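Local coordinates for protein phosphodiesterase (PDB 6CPU) that is a mainly helical phosphodiesterase of the HD superfamily, holding a zinc ion in its family domain, with a magnesium ion also in the model, at residues 3-8 with 29-34; 20-23 with 27-30; 76-81 with 187-192; 91-96 with 181-186. One frame throughout, in Å; residues are numbered along the deposited sequence.

In the fold
The four contacts lie in the N-terminal part of the chain. Interactions 1 and 2 are partly buried and share helix 25-34: the first ties it to strand 2-6, the second to the end of the adjacent parallel strand 16-21, and their centres are 4 Å apart. Each combines a histidine-carboxylate hydrogen bond with apolar packing. Interactions 3 and 4 are buried, purely apolar between their side chains, and share helix 177-193, which meets the loop before helix 84-94 and the end of that helix. Ile29, Leu32 and Phe33 of helix 25-34 join the two pairs, packing on Leu79, Met190, Ile91 and Phe95; histidine-carboxylate bonds lie at the partly buried contacts, hydrocarbon packing at the buried ones.

Interaction 1 (3-8 with 29-34); sequences EVLSLV and ICHLFK
Glu3 and His31 make the polar half of this contact: NE2 of His31 donates to OE2 of Glu3 over 3.0 Å, and the angle of 171° at the hydrogen shows a nearly straight bond. The oxygen lies close to the imidazole plane, whereas the nitrogen approaches OE2 from above the carboxylate plane, the two flat groups being well inclined to each other. With CG of Glu3 anti to the backbone N (chi1 170°) and an extended chain beyond it, the carboxylate is carried from the strand to the ring. OE2 also forms a salt bridge with Lys35, just past the segment.

The apolar half belongs to Leu5. Both of its methyl groups touch the imidazole, CD2 lying 3.6 Å from NE2 of His31, and CD1 also packs against CD2 of Leu32, again at 3.6 Å.

Strand 3-6 and helix 29-34 run at 148° to each other with axes 10.9 Å apart, as expected where the helix of a beta-alpha-beta crossover covers a parallel sheet; helix 25-34 links strands 16-21 and 46-49, which flank strand 2-6. One carboxylate oxygen thus serves an imidazole N-H and a lysine ammonium group, which probably stabilises its charged form.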
loop_
_atom_site.group_PDB
_atom_site.type_symbol
_atom_site.label_atom_id
_atom_site.label_comp_id
_atom_site.label_asym_id
_atom_site.label_seq_id
_atom_site.Cartn_x
_atom_site.Cartn_y
_atom_site.Cartn_z
ATOM N N GLU A 3 -20.464 8.490 13.209
ATOM C CA GLU A 3 -20.860 9.077 11.947
ATOM C C GLU A 3 -21.963 8.187 11.398
ATOM O O GLU A 3 -21.772 6.977 11.240
ATOM C CB GLU A 3 -19.686 9.143 10.967
ATOM C CG GLU A 3 -20.103 9.526 9.550
ATOM C CD GLU A 3 -18.939 9.922 8.657
ATOM O OE1 GLU A 3 -18.123 10.760 9.070
ATOM O OE2 GLU A 3 -18.845 9.407 7.522
ATOM N N VAL A 4 -23.121 8.774 11.110
ATOM C CA VAL A 4 -24.271 8.007 10.663
ATOM C C VAL A 4 -24.541 8.324 9.200
ATOM O O VAL A 4 -24.617 9.494 8.811
ATOM C CB VAL A 4 -25.527 8.279 11.522
ATOM C CG1 VAL A 4 -26.706 7.467 11.004
ATOM C CG2 VAL A 4 -25.264 7.966 12.994
ATOM N N LEU A 5 -24.648 7.269 8.399
ATOM C CA LEU A 5 -24.897 7.360 6.971
ATOM C C LEU A 5 -26.218 6.668 6.750
ATOM O O LEU A 5 -26.345 5.486 7.055
ATOM C CB LEU A 5 -23.792 6.655 6.194
ATOM C CG LEU A 5 -22.358 7.040 6.572
ATOM C CD1 LEU A 5 -21.387 6.308 5.671
ATOM C CD2 LEU A 5 -22.113 8.535 6.474
ATOM N N SER A 6 -27.218 7.400 6.257
ATOM C CA SER A 6 -28.566 6.857 6.154
ATOM C C SER A 6 -29.169 6.904 4.758
ATOM O O SER A 6 -29.017 7.884 4.020
ATOM C CB SER A 6 -29.501 7.592 7.117
ATOM O OG SER A 6 -30.800 7.041 7.033
ATOM N N LEU A 7 -29.879 5.836 4.421
ATOM C CA LEU A 7 -30.641 5.752 3.191
ATOM C C LEU A 7 -32.128 5.969 3.462
ATOM O O LEU A 7 -32.931 5.919 2.538
ATOM C CB LEU A 7 -30.430 4.393 2.530
ATOM C CG LEU A 7 -29.068 4.193 1.855
ATOM C CD1 LEU A 7 -28.874 2.747 1.426
ATOM C CD2 LEU A 7 -28.932 5.127 0.660
ATOM N N VAL A 8 -32.472 6.234 4.721
ATOM C CA VAL A 8 -33.864 6.313 5.172
ATOM C C VAL A 8 -34.053 7.454 6.176
ATOM O O VAL A 8 -33.094 8.132 6.544
ATOM C CB VAL A 8 -34.313 4.980 5.811
ATOM C CG1 VAL A 8 -34.291 3.854 4.790
ATOM C CG2 VAL A 8 -33.441 4.632 7.009
ATOM N N ILE A 29 -21.775 4.908 -1.259
ATOM C CA ILE A 29 -20.529 4.188 -1.591
ATOM C C ILE A 29 -19.407 5.169 -1.960
ATOM O O ILE A 29 -18.271 5.020 -1.503
ATOM C CB ILE A 29 -20.749 3.159 -2.717
ATOM C CG1 ILE A 29 -21.588 1.985 -2.201
ATOM C CG2 ILE A 29 -19.431 2.608 -3.230
ATOM C CD1 ILE A 29 -22.118 1.079 -3.301
ATOM N N CYS A 30 -19.734 6.194 -2.745
ATOM C CA CYS A 30 -18.725 7.168 -3.161
ATOM C C CYS A 30 -18.168 7.934 -1.965
ATOM O O CYS A 30 -16.974 8.213 -1.909
ATOM C CB CYS A 30 -19.285 8.127 -4.192
ATOM S SG CYS A 30 -19.568 7.344 -5.787
ATOM N N HIS A 31 -19.032 8.267 -1.015
ATOM C CA HIS A 31 -18.612 8.890 0.244
ATOM C C HIS A 31 -17.600 7.998 0.970
ATOM O O HIS A 31 -16.590 8.492 1.487
ATOM C CB HIS A 31 -19.856 9.129 1.102
ATOM C CG HIS A 31 -19.582 9.645 2.476
ATOM N ND1 HIS A 31 -19.291 10.967 2.731
ATOM C CD2 HIS A 31 -19.612 9.029 3.678
ATOM C CE1 HIS A 31 -19.137 11.139 4.031
ATOM N NE2 HIS A 31 -19.321 9.977 4.628
ATOM N N LEU A 32 -17.877 6.691 1.006
ATOM C CA LEU A 32 -16.997 5.739 1.680
ATOM C C LEU A 32 -15.661 5.608 0.966
ATOM O O LEU A 32 -14.642 5.565 1.631
ATOM C CB LEU A 32 -17.663 4.366 1.808
ATOM C CG LEU A 32 -18.903 4.322 2.690
ATOM C CD1 LEU A 32 -19.465 2.925 2.619
ATOM C CD2 LEU A 32 -18.592 4.705 4.127
ATOM N N PHE A 33 -15.662 5.535 -0.374
ATOM C CA PHE A 33 -14.395 5.417 -1.139
ATOM C C PHE A 33 -13.451 6.589 -0.862
ATOM O O PHE A 33 -12.232 6.405 -0.842
ATOM C CB PHE A 33 -14.635 5.305 -2.647
ATOM C CG PHE A 33 -14.878 3.897 -3.142
ATOM C CD1 PHE A 33 -13.958 2.880 -2.916
ATOM C CD2 PHE A 33 -16.020 3.601 -3.882
ATOM C CE1 PHE A 33 -14.187 1.598 -3.385
ATOM C CE2 PHE A 33 -16.239 2.330 -4.362
ATOM C CZ PHE A 33 -15.329 1.325 -4.121
ATOM N N LYS A 34 -14.013 7.783 -0.653
ATOM C CA LYS A 34 -13.217 8.994 -0.461
ATOM C C LYS A 34 -12.553 9.089 0.909
ATOM O O LYS A 34 -11.623 9.881 1.085
ATOM C CB LYS A 34 -14.066 10.245 -0.725
ATOM C CG LYS A 34 -14.300 10.465 -2.209
ATOM C CD LYS A 34 -14.884 11.827 -2.531
ATOM C CE LYS A 34 -16.356 11.892 -2.214
ATOM N NZ LYS A 34 -16.963 13.092 -2.865
#

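Interaction 2 (20-23 with 27-30); sequences YKFD and HLIC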
loop_
_atom_site.group_PDB
_atom_site.type_symbol
_atom_site.label_atom_id
_atom_site.label_comp_id
_atom_site.label_asym_id
_atom_site.label_seq_id
_atom_site.Cartn_x
_atom_site.Cartn_y
_atom_site.Cartn_z
ATOM N N TYR A 20 -25.468 11.867 7.757
ATOM C CA TYR A 20 -25.496 12.110 6.304
ATOM C C TYR A 20 -26.653 11.328 5.744
ATOM O O TYR A 20 -26.755 10.127 5.974
ATOM C CB TYR A 20 -24.212 11.631 5.606
ATOM C CG TYR A 20 -22.952 12.392 5.926
ATOM C CD1 TYR A 20 -22.347 13.216 4.971
ATOM C CD2 TYR A 20 -22.334 12.270 7.165
ATOM C CE1 TYR A 20 -21.177 13.899 5.250
ATOM C CE2 TYR A 20 -21.157 12.941 7.444
ATOM C CZ TYR A 20 -20.588 13.760 6.487
ATOM O OH TYR A 20 -19.428 14.438 6.783
ATOM N N LYS A 21 -27.542 12.004 5.031
ATOM C CA LYS A 21 -28.652 11.342 4.383
ATOM C C LYS A 21 -28.304 11.257 2.914
ATOM O O LYS A 21 -28.052 12.268 2.280
ATOM C CB LYS A 21 -29.964 12.122 4.606
ATOM C CG LYS A 21 -31.154 11.610 3.812
ATOM C CD LYS A 21 -31.645 10.267 4.320
ATOM C CE LYS A 21 -32.493 9.572 3.276
ATOM N NZ LYS A 21 -33.644 10.428 2.882
ATOM N N PHE A 22 -28.281 10.048 2.379
ATOM C CA PHE A 22 -27.952 9.843 0.984
ATOM C C PHE A 22 -29.207 9.482 0.211
ATOM O O PHE A 22 -30.038 8.710 0.692
ATOM C CB PHE A 22 -26.872 8.762 0.835
ATOM C CG PHE A 22 -25.550 9.195 1.371
ATOM C CD1 PHE A 22 -24.734 10.029 0.623
ATOM C CD2 PHE A 22 -25.159 8.841 2.656
ATOM C CE1 PHE A 22 -23.523 10.476 1.133
ATOM C CE2 PHE A 22 -23.954 9.289 3.168
ATOM C CZ PHE A 22 -23.135 10.098 2.403
ATOM N N ASP A 23 -29.333 10.054 -0.979
ATOM C CA ASP A 23 -30.459 9.763 -1.854
ATOM C C ASP A 23 -30.305 8.408 -2.525
ATOM O O ASP A 23 -31.304 7.775 -2.876
ATOM C CB ASP A 23 -30.648 10.874 -2.904
ATOM C CG ASP A 23 -29.460 11.028 -3.837
ATOM O OD1 ASP A 23 -28.324 10.639 -3.471
ATOM O OD2 ASP A 23 -29.654 11.552 -4.957
ATOM N N HIS A 27 -24.254 6.981 -4.136
ATOM C CA HIS A 27 -23.651 8.152 -3.515
ATOM C C HIS A 27 -23.053 7.845 -2.125
ATOM O O HIS A 27 -21.981 8.369 -1.763
ATOM C CB HIS A 27 -24.641 9.311 -3.454
ATOM C CG HIS A 27 -24.876 9.972 -4.779
ATOM N ND1 HIS A 27 -26.058 10.610 -5.091
ATOM C CD2 HIS A 27 -24.081 10.100 -5.867
ATOM C CE1 HIS A 27 -25.978 11.107 -6.311
ATOM N NE2 HIS A 27 -24.791 10.809 -6.806
ATOM N N LEU A 28 -23.726 6.989 -1.360
ATOM C CA LEU A 28 -23.189 6.511 -0.072
ATOM C C LEU A 28 -21.839 5.786 -0.265
ATOM O O LEU A 28 -20.867 6.055 0.452
ATOM C CB LEU A 28 -24.205 5.591 0.615
ATOM C CG LEU A 28 -23.961 5.298 2.095
ATOM C CD1 LEU A 28 -25.262 4.933 2.811
ATOM C CD2 LEU A 28 -22.951 4.180 2.268
ATOM N N ILE A 29 -21.775 4.908 -1.259
ATOM C CA ILE A 29 -20.529 4.188 -1.591
ATOM C C ILE A 29 -19.407 5.169 -1.960
ATOM O O ILE A 29 -18.271 5.020 -1.503
ATOM C CB ILE A 29 -20.749 3.159 -2.717
ATOM C CG1 ILE A 29 -21.588 1.985 -2.201
ATOM C CG2 ILE A 29 -19.431 2.608 -3.230
ATOM C CD1 ILE A 29 -22.118 1.079 -3.301
ATOM N N CYS A 30 -19.734 6.194 -2.745
ATOM C CA CYS A 30 -18.725 7.168 -3.161
ATOM C C CYS A 30 -18.168 7.934 -1.965
ATOM O O CYS A 30 -16.974 8.213 -1.909
ATOM C CB CYS A 30 -19.285 8.127 -4.192
ATOM S SG CYS A 30 -19.568 7.344 -5.787
#
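The Phe22 ring carries Leu28 on one face, and the His27 ring receives the Asp23 carboxylate at its edge. Both pairs close the short turn by which strand 16-21 enters helix 25-34, the first half of a beta-alpha-beta crossover.

Over the phenyl face the evidence is a CH-pi contact: CA of Leu28 stands 3.9 Å from the centroid of the Phe22 ring and only 12° off its normal. The backbone of the helix, rather than a methyl group, therefore sits on the ring centre. The leucine side chain then runs over one side of the ring, with its CG 3.8 Å from Phe22 CD2, and the two side chains cross at about a right angle. Elsewhere, the same phenyl ring meets the imidazole of His31, one turn further along the helix, and touches Leu5 of strand 2-6.

On the exposed side of the turn, CG of Asp23 is placed between its backbone N and carbonyl carbon (chi1 62°), which brings the carboxylate round toward the helix. Carboxylate and imidazole are nearly coplanar. His27 ND1 donates to the syn lone pair of Asp23 OD1 over 2.8 Å, with 174° at the hydrogen.

Interaction 3 (76-81 with 187-192); sequences TSKLDN and YRLMIE
Lys78 and Leu79 belong to an ST motif begun by Ser77, and through them this loop ahead of helix 84-94 packs on Leu189 and Met190 of helix 177-193. The motif is defined by Asp80 N, which donates to Ser77 OG over 2.9 Å at 173°; a backbone bond from Asn81 N to Ser77 O accompanies it. Residues 78-80 have helical backbone angles, so consecutive side chains fan out from the turn.

The packing itself is hydrocarbon only. CB of Lys78 lies 3.9 Å from CD1 of Leu189, and Lys78 CD is 4.0 Å from the same methyl group; the extended lysine chain crosses the leucine at about a right angle. Its amino group runs on toward Glu192, but NZ stays 5.0 Å from OE1 of that residue, too far for a salt bridge, so any attraction is long-range.

Leu79 reaches deeper. Its CD2 is equally distant, 4.2 Å, from CD2 of Leu189 and from CG of Met190, and thus bridges neighbouring residues of the helix. The extended chi2 (-174°) carries the sulfur of Met190 on toward Ile29 and Phe33 of helix 25-34, and the bend at chi3 (-73°) turns CE to Phe94.

Polar support comes from Glu193, next along the helix: its two carboxylate oxygens bond separately to Ser77 OG and to the backbone N of Leu79. The hydroxyl of Ser77 accepting from the backbone N three residues on is what defines an ST motif; here Glu193 of helix 177-193 adds to it.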
loop_
_atom_site.group_PDB
_atom_site.type_symbol
_atom_site.label_atom_id
_atom_site.label_comp_id
_atom_site.label_asym_id
_atom_site.label_seq_id
_atom_site.Cartn_x
_atom_site.Cartn_y
_atom_site.Cartn_z
ATOM N N THR A 76 -33.089 3.464 -12.259
ATOM C CA THR A 76 -32.540 2.512 -13.220
ATOM C C THR A 76 -31.325 1.758 -12.634
ATOM O O THR A 76 -30.905 0.741 -13.181
ATOM C CB THR A 76 -32.129 3.226 -14.531
ATOM O OG1 THR A 76 -31.874 2.257 -15.555
ATOM C CG2 THR A 76 -30.876 4.102 -14.334
ATOM N N SER A 77 -30.781 2.248 -11.520
ATOM C CA SER A 77 -29.511 1.745 -10.989
ATOM C C SER A 77 -29.573 0.342 -10.389
ATOM O O SER A 77 -30.329 0.081 -9.448
ATOM C CB SER A 77 -28.961 2.704 -9.927
ATOM O OG SER A 77 -27.964 2.060 -9.148
ATOM N N LYS A 78 -28.729 -0.543 -10.904
ATOM C CA LYS A 78 -28.588 -1.881 -10.335
ATOM C C LYS A 78 -27.997 -1.841 -8.918
ATOM O O LYS A 78 -28.419 -2.598 -8.047
ATOM C CB LYS A 78 -27.757 -2.763 -11.264
ATOM C CG LYS A 78 -28.539 -3.180 -12.501
ATOM C CD LYS A 78 -27.685 -3.934 -13.504
ATOM C CE LYS A 78 -28.557 -4.549 -14.588
ATOM N NZ LYS A 78 -27.783 -5.436 -15.498
ATOM N N LEU A 79 -27.051 -0.936 -8.672
ATOM C CA LEU A 79 -26.480 -0.795 -7.322
ATOM C C LEU A 79 -27.545 -0.410 -6.314
ATOM O O LEU A 79 -27.663 -1.017 -5.247
ATOM C CB LEU A 79 -25.371 0.270 -7.286
ATOM C CG LEU A 79 -23.930 -0.145 -7.551
ATOM C CD1 LEU A 79 -23.052 1.095 -7.458
ATOM C CD2 LEU A 79 -23.463 -1.231 -6.591
ATOM N N ASP A 80 -28.320 0.614 -6.658
ATOM C CA ASP A 80 -29.353 1.137 -5.770
ATOM C C ASP A 80 -30.462 0.106 -5.506
ATOM O O ASP A 80 -31.035 0.076 -4.421
ATOM C CB ASP A 80 -29.943 2.432 -6.349
ATOM C CG ASP A 80 -28.911 3.581 -6.424
ATOM O OD1 ASP A 80 -27.844 3.522 -5.756
ATOM O OD2 ASP A 80 -29.176 4.558 -7.158
ATOM N N ASN A 81 -30.719 -0.756 -6.490
ATOM C CA ASN A 81 -31.774 -1.765 -6.399
ATOM C C ASN A 81 -31.340 -3.143 -5.892
ATOM O O ASN A 81 -32.138 -4.088 -5.935
ATOM C CB ASN A 81 -32.460 -1.893 -7.766
ATOM C CG ASN A 81 -33.240 -0.641 -8.134
ATOM O OD1 ASN A 81 -34.052 -0.151 -7.342
ATOM N ND2 ASN A 81 -32.996 -0.111 -9.330
ATOM N N TYR A 187 -18.226 -5.951 -7.755
ATOM C CA TYR A 187 -17.094 -5.147 -8.207
ATOM C C TYR A 187 -17.382 -4.583 -9.602
ATOM O O TYR A 187 -17.240 -3.381 -9.851
ATOM C CB TYR A 187 -15.835 -5.996 -8.225
ATOM C CG TYR A 187 -14.622 -5.309 -8.801
ATOM C CD1 TYR A 187 -14.104 -4.158 -8.208
ATOM C CD2 TYR A 187 -13.975 -5.820 -9.916
ATOM C CE1 TYR A 187 -12.986 -3.530 -8.735
ATOM C CE2 TYR A 187 -12.863 -5.204 -10.440
ATOM C CZ TYR A 187 -12.375 -4.058 -9.846
ATOM O OH TYR A 187 -11.264 -3.450 -10.378
ATOM N N ARG A 188 -17.842 -5.453 -10.498
ATOM C CA ARG A 188 -18.120 -5.042 -11.872
ATOM C C ARG A 188 -19.285 -4.050 -11.954
ATOM O O ARG A 188 -19.272 -3.139 -12.780
ATOM C CB ARG A 188 -18.360 -6.275 -12.751
ATOM C CG ARG A 188 -17.146 -7.184 -12.874
ATOM C CD ARG A 188 -16.060 -6.577 -13.750
ATOM N NE ARG A 188 -14.739 -7.147 -13.490
ATOM C CZ ARG A 188 -13.611 -6.722 -14.054
ATOM N NH1 ARG A 188 -13.630 -5.727 -14.933
ATOM N NH2 ARG A 188 -12.449 -7.293 -13.748
ATOM N N LEU A 189 -20.262 -4.204 -11.067
ATOM C CA LEU A 189 -21.388 -3.279 -10.969
ATOM C C LEU A 189 -20.891 -1.882 -10.610
ATOM O O LEU A 189 -21.316 -0.890 -11.199
ATOM C CB LEU A 189 -22.391 -3.776 -9.924
ATOM C CG LEU A 189 -23.884 -3.718 -10.205
ATOM C CD1 LEU A 189 -24.232 -4.374 -11.549
ATOM C CD2 LEU A 189 -24.619 -4.416 -9.077
ATOM N N MET A 190 -19.974 -1.797 -9.650
ATOM C CA MET A 190 -19.410 -0.495 -9.293
ATOM C C MET A 190 -18.653 0.153 -10.444
ATOM O O MET A 190 -18.745 1.361 -10.625
ATOM C CB MET A 190 -18.514 -0.606 -8.060
ATOM C CG MET A 190 -19.314 -0.836 -6.801
ATOM S SD MET A 190 -18.318 -0.795 -5.302
ATOM C CE MET A 190 -17.447 -2.360 -5.444
ATOM N N ILE A 191 -17.921 -0.634 -11.227
ATOM C CA ILE A 191 -17.190 -0.110 -12.384
ATOM C C ILE A 191 -18.178 0.464 -13.401
ATOM O O ILE A 191 -17.929 1.509 -14.004
ATOM C CB ILE A 191 -16.324 -1.193 -13.035
ATOM C CG1 ILE A 191 -15.126 -1.502 -12.120
ATOM C CG2 ILE A 191 -15.843 -0.768 -14.419
ATOM C CD1 ILE A 191 -14.453 -2.830 -12.394
ATOM N N GLU A 192 -19.302 -0.227 -13.544
ATOM C CA GLU A 192 -20.352 0.151 -14.485
ATOM C C GLU A 192 -21.042 1.453 -14.085
ATOM O O GLU A 192 -21.317 2.303 -14.940
ATOM C CB GLU A 192 -21.376 -0.982 -14.565
ATOM C CG GLU A 192 -22.227 -0.981 -15.820
ATOM C CD GLU A 192 -23.310 -2.047 -15.785
ATOM O OE1 GLU A 192 -24.402 -1.790 -16.327
ATOM O OE2 GLU A 192 -23.080 -3.129 -15.204
#

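Interaction 4 (91-96 with 181-186); sequences IQFFFT and NQLIYL
Backbones come closest where CA of Phe93 and CA of Leu183 stand 8.0 Å apart, at the last turn of helix 84-94, since Phe95 is the first residue to leave helical geometry. Phe93 and Phe94 both direct their side chains at helix 177-193 but meet it differently.

For Phe93 the contact is over a face. Leu183 CD1 sits 3.6 Å from the centroid of the Phe93 ring and 14° off the normal, a CH-pi contact centred on the ring. The other methyl group, Leu183 CD2, presses on the base of the same side chain, 3.6 Å from Phe93 CB. The branched end of one leucine therefore straddles the phenylalanine from its CB to the middle of the ring.

Toward the backbone oxygen of Leu183, Phe94 turns its edge, with CZ 3.8 Å from that O atom. A looser touch joins CE2 of Phe94 to CB of Leu186, at 4.3 Å. Different first torsions help to send the neighbouring rings to different parts of the helix: CG is anti to the backbone N in Phe93 (chi1 -178°) but anti to the carbonyl carbon in Phe94 (chi1 -64°). The successive rings still support each other, as CD2 of Phe93 stands over the centre of the Phe94 ring, 3.6 Å above its plane.

Around this interface, Leu89 of helix 84-94 also touches Leu183 and Leu186. Helix 377-394 adds Ile393 to Phe93 and Leu183, with Lys389 making a cation-pi contact to Phe93, while Phe95 turns to Ile29 and Leu32 of helix 25-34, beside the parallel sheet.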
loop_
_atom_site.group_PDB
_atom_site.type_symbol
_atom_site.label_atom_id
_atom_site.label_comp_id
_atom_site.label_asym_id
_atom_site.label_seq_id
_atom_site.Cartn_x
_atom_site.Cartn_y
_atom_site.Cartn_z
ATOM N N ILE A 91 -20.702 -3.748 1.440
ATOM C CA ILE A 91 -20.157 -2.943 2.536
ATOM C C ILE A 91 -19.186 -3.769 3.395
ATOM O O ILE A 91 -18.076 -3.323 3.703
ATOM C CB ILE A 91 -21.309 -2.368 3.406
ATOM C CG1 ILE A 91 -22.117 -1.303 2.637
ATOM C CG2 ILE A 91 -20.799 -1.780 4.707
ATOM C CD1 ILE A 91 -21.291 -0.178 2.029
ATOM N N GLN A 92 -19.612 -4.968 3.782
ATOM C CA GLN A 92 -18.787 -5.863 4.591
ATOM C C GLN A 92 -17.411 -6.139 3.959
ATOM O O GLN A 92 -16.388 -6.162 4.661
ATOM C CB GLN A 92 -19.546 -7.175 4.794
ATOM C CG GLN A 92 -19.012 -8.095 5.864
ATOM C CD GLN A 92 -19.748 -9.428 5.900
ATOM O OE1 GLN A 92 -20.184 -9.955 4.865
ATOM N NE2 GLN A 92 -19.882 -9.984 7.086
ATOM N N PHE A 93 -17.390 -6.383 2.650
ATOM C CA PHE A 93 -16.173 -6.785 1.956
ATOM C C PHE A 93 -15.330 -5.597 1.531
ATOM O O PHE A 93 -14.140 -5.537 1.834
ATOM C CB PHE A 93 -16.468 -7.637 0.713
ATOM C CG PHE A 93 -15.220 -8.098 0.001
ATOM C CD1 PHE A 93 -14.458 -9.129 0.525
ATOM C CD2 PHE A 93 -14.795 -7.482 -1.158
ATOM C CE1 PHE A 93 -13.299 -9.544 -0.104
ATOM C CE2 PHE A 93 -13.638 -7.888 -1.801
ATOM C CZ PHE A 93 -12.896 -8.933 -1.277
ATOM N N PHE A 94 -15.932 -4.663 0.813
ATOM C CA PHE A 94 -15.160 -3.542 0.261
ATOM C C PHE A 94 -14.841 -2.472 1.286
ATOM O O PHE A 94 -13.909 -1.713 1.084
ATOM C CB PHE A 94 -15.854 -2.925 -0.947
ATOM C CG PHE A 94 -15.973 -3.878 -2.104
ATOM C CD1 PHE A 94 -14.899 -4.109 -2.946
ATOM C CD2 PHE A 94 -17.151 -4.576 -2.320
ATOM C CE1 PHE A 94 -15.010 -4.994 -4.010
ATOM C CE2 PHE A 94 -17.259 -5.475 -3.364
ATOM C CZ PHE A 94 -16.192 -5.682 -4.211
ATOM N N PHE A 95 -15.602 -2.395 2.374
ATOM C CA PHE A 95 -15.401 -1.314 3.364
ATOM C C PHE A 95 -15.144 -1.825 4.782
ATOM O O PHE A 95 -15.396 -1.142 5.784
ATOM C CB PHE A 95 -16.534 -0.282 3.246
ATOM C CG PHE A 95 -16.578 0.355 1.896
ATOM C CD1 PHE A 95 -15.604 1.275 1.524
ATOM C CD2 PHE A 95 -17.530 -0.024 0.950
ATOM C CE1 PHE A 95 -15.593 1.824 0.259
ATOM C CE2 PHE A 95 -17.527 0.533 -0.314
ATOM C CZ PHE A 95 -16.567 1.465 -0.666
ATOM N N THR A 96 -14.560 -3.012 4.837
ATOM C CA THR A 96 -14.132 -3.649 6.081
ATOM C C THR A 96 -13.266 -2.692 6.915
ATOM O O THR A 96 -13.422 -2.581 8.132
ATOM C CB THR A 96 -13.384 -4.997 5.782
ATOM O OG1 THR A 96 -13.026 -5.639 7.008
ATOM C CG2 THR A 96 -12.115 -4.802 4.946
ATOM N N ASN A 181 -17.777 -15.230 -6.607
ATOM C CA ASN A 181 -18.353 -14.733 -7.846
ATOM C C ASN A 181 -19.347 -13.611 -7.643
ATOM O O ASN A 181 -19.483 -12.745 -8.516
ATOM C CB ASN A 181 -18.985 -15.877 -8.645
ATOM C CG ASN A 181 -17.953 -16.843 -9.169
ATOM O OD1 ASN A 181 -16.855 -16.456 -9.580
ATOM N ND2 ASN A 181 -18.304 -18.118 -9.172
ATOM N N GLN A 182 -20.019 -13.614 -6.492
ATOM C CA GLN A 182 -20.925 -12.542 -6.125
ATOM C C GLN A 182 -20.147 -11.236 -5.859
ATOM O O GLN A 182 -20.574 -10.162 -6.282
ATOM C CB GLN A 182 -21.762 -12.946 -4.906
ATOM C CG GLN A 182 -22.993 -12.086 -4.640
ATOM C CD GLN A 182 -24.060 -12.187 -5.728
ATOM O OE1 GLN A 182 -25.033 -11.438 -5.721
ATOM N NE2 GLN A 182 -23.875 -13.107 -6.666
ATOM N N LEU A 183 -19.016 -11.330 -5.161
ATOM C CA LEU A 183 -18.149 -10.147 -4.974
ATOM C C LEU A 183 -17.615 -9.602 -6.295
ATOM O O LEU A 183 -17.514 -8.393 -6.456
ATOM C CB LEU A 183 -16.972 -10.459 -4.038
ATOM C CG LEU A 183 -17.389 -10.695 -2.590
ATOM C CD1 LEU A 183 -16.211 -11.167 -1.785
ATOM C CD2 LEU A 183 -17.993 -9.448 -1.949
ATOM N N ILE A 184 -17.254 -10.496 -7.226
ATOM C CA ILE A 184 -16.793 -10.103 -8.558
ATOM C C ILE A 184 -17.912 -9.356 -9.284
ATOM O O ILE A 184 -17.677 -8.349 -9.959
ATOM C CB ILE A 184 -16.311 -11.323 -9.389
ATOM C CG1 ILE A 184 -15.000 -11.877 -8.819
ATOM C CG2 ILE A 184 -16.086 -10.946 -10.851
ATOM C CD1 ILE A 184 -14.553 -13.203 -9.397
ATOM N N TYR A 185 -19.132 -9.861 -9.130
ATOM C CA TYR A 185 -20.315 -9.255 -9.728
ATOM C C TYR A 185 -20.545 -7.837 -9.197
ATOM O O TYR A 185 -20.808 -6.914 -9.955
ATOM C CB TYR A 185 -21.534 -10.138 -9.454
ATOM C CG TYR A 185 -22.848 -9.456 -9.740
ATOM C CD1 TYR A 185 -23.676 -9.032 -8.707
ATOM C CD2 TYR A 185 -23.263 -9.238 -11.047
ATOM C CE1 TYR A 185 -24.883 -8.403 -8.970
ATOM C CE2 TYR A 185 -24.466 -8.613 -11.321
ATOM C CZ TYR A 185 -25.271 -8.199 -10.284
ATOM O OH TYR A 185 -26.466 -7.578 -10.577
ATOM N N LEU A 186 -20.413 -7.678 -7.886
ATOM C CA LEU A 186 -20.577 -6.376 -7.244
ATOM C C LEU A 186 -19.440 -5.426 -7.611
ATOM O O LEU A 186 -19.666 -4.241 -7.782
ATOM C CB LEU A 186 -20.694 -6.548 -5.729
ATOM C CG LEU A 186 -21.930 -7.296 -5.216
ATOM C CD1 LEU A 186 -21.812 -7.652 -3.743
ATOM C CD2 LEU A 186 -23.191 -6.487 -5.451
#